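Signal recognition 54 kDa protein (Pyrococcus furiosus, PDB 3DM5) is the SRP54 component of the signal recognition particle, combining a helical bundle, a P-loop nucleotide-binding domain and a signal peptide binding domain. Local coordinates at residues L120-Y123 with F124-R127; Q57-A60 with L61-P65; G68-K71 with K72-I75. One frame throughout, in Å; residues are numbered along the deposited sequence.

How the contacts relate
The three contacts sample helix ends in two domains. Contacts 2 and 3 belong to the helical bundle: residues 57-65 finish helix 46-62, and residues 68-75 start helix 71-86, the next helix in the chain. Their centres are about 10 Å apart and they touch, Ala60 packing on Ile75 and Pro65 on Ser70 and Lys71. Contact 1, at the end of helix 113-125 in the P-loop domain, lies on the other side of the chain's centre, about 44 Å from contact 2 and 42 Å from contact 3 between centres. Its Leu120 side chain is about 11 Å from bound GDP. Contacts 1 and 3 both meet the second subunit.

Contact 1 of 3, residues L120-Y123 with F124-R127; sequences LARY and FQKR. With SO4 (sulfate ion), chain C.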
# COMPACT_ATOMS: atom_id res chain seq x y z
N LEU A 120 -29.66 -4.02 17.65
CA LEU A 120 -30.02 -4.97 18.70
C LEU A 120 -31.54 -5.21 18.76
O LEU A 120 -32.01 -6.34 18.85
CB LEU A 120 -29.46 -4.50 20.04
CG LEU A 120 -29.33 -5.54 21.14
CD1 LEU A 120 -28.51 -6.73 20.69
CD2 LEU A 120 -28.72 -4.89 22.34
N ALA A 121 -32.33 -4.15 18.66
CA ALA A 121 -33.78 -4.32 18.63
C ALA A 121 -34.20 -5.20 17.45
O ALA A 121 -34.97 -6.15 17.61
CB ALA A 121 -34.47 -2.98 18.56
N ARG A 122 -33.67 -4.88 16.28
CA ARG A 122 -33.99 -5.63 15.07
C ARG A 122 -33.50 -7.08 15.15
O ARG A 122 -34.19 -7.99 14.69
CB ARG A 122 -33.40 -4.94 13.83
CG ARG A 122 -33.44 -5.79 12.55
CD ARG A 122 -34.86 -6.09 12.11
NE ARG A 122 -34.89 -6.85 10.87
CZ ARG A 122 -35.95 -7.50 10.41
NH1 ARG A 122 -37.08 -7.48 11.09
NH2 ARG A 122 -35.89 -8.17 9.26
N TYR A 123 -32.31 -7.30 15.70
CA TYR A 123 -31.80 -8.64 15.89
C TYR A 123 -32.83 -9.48 16.65
O TYR A 123 -33.13 -10.61 16.25
CB TYR A 123 -30.46 -8.63 16.65
CG TYR A 123 -30.00 -9.98 17.16
CD1 TYR A 123 -29.13 -10.76 16.43
CD2 TYR A 123 -30.42 -10.47 18.40
CE1 TYR A 123 -28.69 -12.00 16.90
CE2 TYR A 123 -29.99 -11.72 18.88
CZ TYR A 123 -29.13 -12.47 18.12
OH TYR A 123 -28.68 -13.70 18.55
N PHE A 124 -33.36 -8.94 17.73
CA PHE A 124 -34.32 -9.68 18.54
C PHE A 124 -35.69 -9.84 17.89
O PHE A 124 -36.30 -10.90 17.99
CB PHE A 124 -34.45 -9.07 19.94
CG PHE A 124 -33.34 -9.46 20.85
CD1 PHE A 124 -32.51 -8.51 21.42
CD2 PHE A 124 -33.09 -10.80 21.09
CE1 PHE A 124 -31.47 -8.90 22.27
CE2 PHE A 124 -32.05 -11.20 21.93
CZ PHE A 124 -31.24 -10.24 22.52
N GLN A 125 -36.17 -8.79 17.24
CA GLN A 125 -37.45 -8.85 16.54
C GLN A 125 -37.46 -9.88 15.40
O GLN A 125 -38.37 -10.69 15.30
CB GLN A 125 -37.82 -7.47 16.00
CG GLN A 125 -39.24 -7.42 15.53
CD GLN A 125 -39.36 -6.90 14.11
OE1 GLN A 125 -38.38 -6.85 13.37
NE2 GLN A 125 -40.57 -6.52 13.72
N LYS A 126 -36.44 -9.84 14.56
CA LYS A 126 -36.23 -10.88 13.56
C LYS A 126 -36.39 -12.28 14.13
O LYS A 126 -36.69 -13.21 13.39
CB LYS A 126 -34.81 -10.77 12.97
CG LYS A 126 -34.74 -10.09 11.63
CD LYS A 126 -33.43 -10.47 10.94
CE LYS A 126 -33.55 -10.37 9.43
NZ LYS A 126 -32.70 -11.38 8.73
N ARG A 127 -36.15 -12.44 15.42
CA ARG A 127 -36.15 -13.78 16.01
C ARG A 127 -37.41 -14.03 16.83
O ARG A 127 -37.43 -14.88 17.73
CB ARG A 127 -34.89 -14.02 16.84
CG ARG A 127 -33.62 -13.84 16.04
CD ARG A 127 -32.38 -14.38 16.74
NE ARG A 127 -31.23 -14.46 15.84
CZ ARG A 127 -30.92 -13.54 14.93
NH1 ARG A 127 -31.63 -12.44 14.80
NH2 ARG A 127 -29.88 -13.73 14.15
S SO4 C . -29.81 -12.62 10.86
O1 SO4 C . -31.02 -13.42 11.02
O2 SO4 C . -28.64 -13.49 10.95
O3 SO4 C . -29.82 -11.97 9.54
O4 SO4 C . -29.75 -11.59 11.91
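Arg127 lays its guanidinium flat over one face of the Tyr123 ring, the centres 3.8 Å apart and the planes 17° from parallel, a cation-pi stack one helical turn apart. The pair lies near the C-terminal end of helix 113-125, which follows strand 101-106 and its loop in the P-loop fold. NH1 of the same guanidinium also donates, in a bent bond, to Tyr123 O at 2.8 Å, so the residue that supplies the aromatic face also supplies the acceptor. Tyr123 turns its edge to the face of Phe124 in a T-shaped pair, centroids 5.1 Å apart and planes at 84°, with CE2 of Tyr123 3.7 Å from CE2 of Phe124. CE1 of Phe124 lies 4.0 Å from CD1 of Leu120, the two side chains running side by side.

Away from the rings, Arg122 folds back at chi2 (64°), and its NH1 donates to Gln125 OE1 at 2.7 Å; the oxygen lies near the guanidinium plane, while CG of Lys126 sits over one face.

A sulfate, probably from the crystallisation liquor, bridges the last two residues. Lys126 NZ donates to its O3 at 3.0 Å, and Arg127 NH2, with O4 at the guanidinium edge, donates to that oxygen at 3.1 Å.

Behind this first shell, Phe124 packs on Leu103, Val131 and Ile185 of the central sheet, and Phe271 makes another edge-to-face pair with Tyr123. The second subunit also takes part: its Arg400 NE donates to Arg127 O, and its Met382 O accepts a weak bond from Arg127 NE.

Contact 2 of 3, residues Q57-A60 with L61-P65; sequences QRRA and LEEKP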
# COMPACT_ATOMS: atom_id res chain seq x y z
N GLN A 57 5.22 -19.12 21.52
CA GLN A 57 6.59 -19.58 21.31
C GLN A 57 6.91 -20.76 22.22
O GLN A 57 7.45 -21.78 21.76
CB GLN A 57 7.58 -18.46 21.61
CG GLN A 57 8.94 -18.65 20.95
CD GLN A 57 9.83 -17.44 21.16
OE1 GLN A 57 10.10 -17.04 22.29
NE2 GLN A 57 10.28 -16.84 20.06
N ARG A 58 6.59 -20.60 23.50
CA ARG A 58 6.85 -21.59 24.53
C ARG A 58 6.14 -22.91 24.22
O ARG A 58 6.78 -23.95 24.10
CB ARG A 58 6.43 -21.03 25.88
CG ARG A 58 6.44 -22.00 27.05
CD ARG A 58 5.67 -21.40 28.22
NE ARG A 58 5.00 -22.41 29.04
CZ ARG A 58 4.05 -23.23 28.61
NH1 ARG A 58 3.65 -23.19 27.34
NH2 ARG A 58 3.50 -24.11 29.43
N ARG A 59 4.82 -22.87 24.08
CA ARG A 59 4.06 -24.08 23.75
C ARG A 59 4.57 -24.79 22.49
O ARG A 59 4.59 -26.01 22.43
CB ARG A 59 2.56 -23.78 23.61
CG ARG A 59 1.89 -23.28 24.89
CD ARG A 59 0.37 -23.28 24.76
NE ARG A 59 -0.13 -24.59 24.33
CZ ARG A 59 -1.35 -24.80 23.84
NH1 ARG A 59 -2.20 -23.80 23.70
NH2 ARG A 59 -1.72 -26.02 23.48
N ALA A 60 4.97 -24.03 21.48
CA ALA A 60 5.44 -24.64 20.23
C ALA A 60 6.76 -25.35 20.45
O ALA A 60 6.90 -26.53 20.13
CB ALA A 60 5.58 -23.59 19.13
N LEU A 61 7.72 -24.63 21.02
CA LEU A 61 9.05 -25.15 21.33
C LEU A 61 9.07 -26.41 22.21
O LEU A 61 9.82 -27.35 21.93
CB LEU A 61 9.90 -24.07 22.00
CG LEU A 61 10.84 -23.28 21.10
CD1 LEU A 61 10.37 -23.28 19.65
CD2 LEU A 61 11.01 -21.85 21.62
N GLU A 62 8.27 -26.44 23.27
CA GLU A 62 8.40 -27.49 24.27
C GLU A 62 7.19 -28.40 24.45
O GLU A 62 6.99 -28.97 25.52
CB GLU A 62 8.80 -26.88 25.61
CG GLU A 62 7.70 -26.09 26.29
CD GLU A 62 8.21 -25.22 27.44
OE1 GLU A 62 9.31 -24.65 27.30
OE2 GLU A 62 7.51 -25.12 28.47
N GLU A 63 6.37 -28.54 23.42
CA GLU A 63 5.16 -29.34 23.55
C GLU A 63 5.14 -30.42 22.48
O GLU A 63 5.30 -30.13 21.29
CB GLU A 63 3.91 -28.46 23.44
CG GLU A 63 2.78 -28.83 24.37
CD GLU A 63 1.68 -27.79 24.37
OE1 GLU A 63 0.88 -27.79 23.41
OE2 GLU A 63 1.61 -26.98 25.33
N LYS A 64 4.95 -31.66 22.91
CA LYS A 64 4.93 -32.78 21.98
C LYS A 64 3.53 -32.94 21.40
O LYS A 64 2.54 -32.98 22.12
CB LYS A 64 5.39 -34.07 22.67
N PRO A 65 3.45 -33.00 20.06
CA PRO A 65 2.16 -33.22 19.41
C PRO A 65 1.61 -34.56 19.85
O PRO A 65 2.35 -35.54 19.86
CB PRO A 65 2.52 -33.27 17.92
CG PRO A 65 3.82 -32.56 17.82
CD PRO A 65 4.55 -32.83 19.09
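Arg59 and Glu63, four residues apart, run side by side in the same direction, and from CB to NE the arginine lies along the carboxylate. CB of Arg59 lies 3.8 Å from OE2 of Glu63. CG of Arg59 is 3.7 Å from OE2 of Glu63, and further out CD of Arg59 is 3.9 Å from OE2 of Glu63. The chain then bends at chi3 (53°), which turns NE onto the carboxylate: NE of Arg59 donates to OE2 of Glu63 at 3.1 Å in a fairly straight bond (160°), reaching the oxygen on its syn side and close to the guanidinium plane. NH2 also faces OE1, although the position of that oxygen is less sure.

This is an i to i+4 salt bridge at the C-terminal end of helix 46-62 in the SRP54 helical bundle, and it joins the helix to the residues leaving it. The tip of Arg59 reaches helix 71-86, where NH1 forms a salt bridge with Glu82 and NH2 one with Glu81, so that three glutamates share the guanidinium.

Arg58 and Glu62 make a looser version of the pairing. OE2 of Glu62 stands over a guanidinium face, 3.7 Å from NE of Arg58, a long bridge of charges with no N-H directed at the oxygen.

Contact 3 of 3, residues G68-K71 with K72-I75; sequences GISK and KEHI
Ser70 and Glu73 are brought together by two complementary torsions. Ser70 OG is tucked between its own backbone N and carbonyl carbon (chi1 55°), while CG of Glu73 lies beside the glutamate's backbone N (chi1 -63°), from where the chain extends back to the serine. Each side chain thus reaches the other residue's backbone amide. Glu73 N donates to Ser70 OG at 3.2 Å, and Ser70 N donates to Glu73 OE1 at 2.8 Å, approaching the oxygen on its anti side and tilted 25° out of the carboxylate plane. A weak third bond closes the set, Ser70 OG giving its hydrogen to Glu73 OE1 at 3.0 Å. The hydroxyl accepts from the backbone N of Glu73 and donates weakly to its carboxylate, while OE1 takes a bond from Ser70 N and a weak one from Ser70 OG.

Reciprocal bonding of this kind is a capping box, with Ser70 as N-cap of helix 71-86 in the SRP54 helical bundle. The box supplies acceptors to amides at the start of the helix, and the negative carboxylate probably also interacts favourably with the helix dipole there. Backbone bonds follow: His74 N donates to Ser70 O at 3.0 Å in a bent bond, and Ile75 N to Lys71 O, also at 3.0 Å.

Beside the box, Ile69 crosses both Glu73 and His74 at about a right angle, its CG2 lying 3.9 Å from Glu73 OE1 and 4.0 Å from CB of His74. Val313 of the second subunit packs on Glu73, and Glu314 of that subunit on Ile69 and His74. Within the bundle, Ile75 rests on Ile17, Ile28 and Leu31, and Lys72 NZ donates to the backbone oxygens of Ala18 and Ala20.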
# COMPACT_ATOMS: atom_id res chain seq x y z
N GLY A 68 -0.25 -39.21 16.49
CA GLY A 68 -0.76 -39.13 15.13
C GLY A 68 -0.98 -37.71 14.63
O GLY A 68 -1.64 -37.50 13.60
N ILE A 69 -0.44 -36.73 15.36
CA ILE A 69 -0.56 -35.32 15.01
C ILE A 69 0.83 -34.75 14.79
O ILE A 69 1.66 -34.81 15.69
CB ILE A 69 -1.26 -34.53 16.13
CG1 ILE A 69 -2.70 -35.01 16.33
CG2 ILE A 69 -1.28 -33.04 15.83
CD1 ILE A 69 -3.54 -34.94 15.08
N SER A 70 1.09 -34.20 13.60
CA SER A 70 2.44 -33.67 13.33
C SER A 70 2.77 -32.44 14.16
O SER A 70 1.87 -31.77 14.68
CB SER A 70 2.64 -33.35 11.84
OG SER A 70 1.64 -32.49 11.36
N LYS A 71 4.06 -32.15 14.27
CA LYS A 71 4.51 -30.94 14.95
C LYS A 71 3.81 -29.76 14.28
O LYS A 71 3.27 -28.88 14.94
CB LYS A 71 6.03 -30.81 14.85
CG LYS A 71 6.76 -32.14 14.65
CD LYS A 71 6.78 -32.56 13.17
CE LYS A 71 7.20 -34.01 12.96
NZ LYS A 71 6.02 -34.93 12.95
N LYS A 72 3.79 -29.80 12.96
CA LYS A 72 3.17 -28.79 12.11
C LYS A 72 1.67 -28.53 12.39
O LYS A 72 1.23 -27.39 12.49
CB LYS A 72 3.41 -29.19 10.65
CG LYS A 72 3.12 -28.14 9.64
CD LYS A 72 3.25 -28.72 8.24
CE LYS A 72 4.69 -28.87 7.81
NZ LYS A 72 4.80 -28.98 6.32
N GLU A 73 0.87 -29.59 12.50
CA GLU A 73 -0.56 -29.44 12.72
C GLU A 73 -0.82 -29.04 14.15
O GLU A 73 -1.89 -28.51 14.48
CB GLU A 73 -1.30 -30.75 12.46
CG GLU A 73 -1.22 -31.28 11.05
CD GLU A 73 -1.50 -32.77 10.99
OE1 GLU A 73 -1.10 -33.48 11.94
OE2 GLU A 73 -2.11 -33.21 10.00
N HIS A 74 0.15 -29.30 15.01
CA HIS A 74 -0.06 -28.99 16.40
C HIS A 74 0.25 -27.53 16.63
O HIS A 74 -0.34 -26.89 17.50
CB HIS A 74 0.77 -29.90 17.31
CG HIS A 74 0.57 -29.65 18.76
ND1 HIS A 74 1.54 -29.11 19.57
CD2 HIS A 74 -0.51 -29.85 19.56
CE1 HIS A 74 1.08 -28.99 20.80
NE2 HIS A 74 -0.16 -29.44 20.82
N ILE A 75 1.18 -26.99 15.84
CA ILE A 75 1.45 -25.55 15.87
C ILE A 75 0.19 -24.80 15.43
O ILE A 75 -0.23 -23.85 16.08
CB ILE A 75 2.59 -25.15 14.93
CG1 ILE A 75 3.89 -25.84 15.32
CG2 ILE A 75 2.76 -23.64 14.98
CD1 ILE A 75 4.59 -25.22 16.49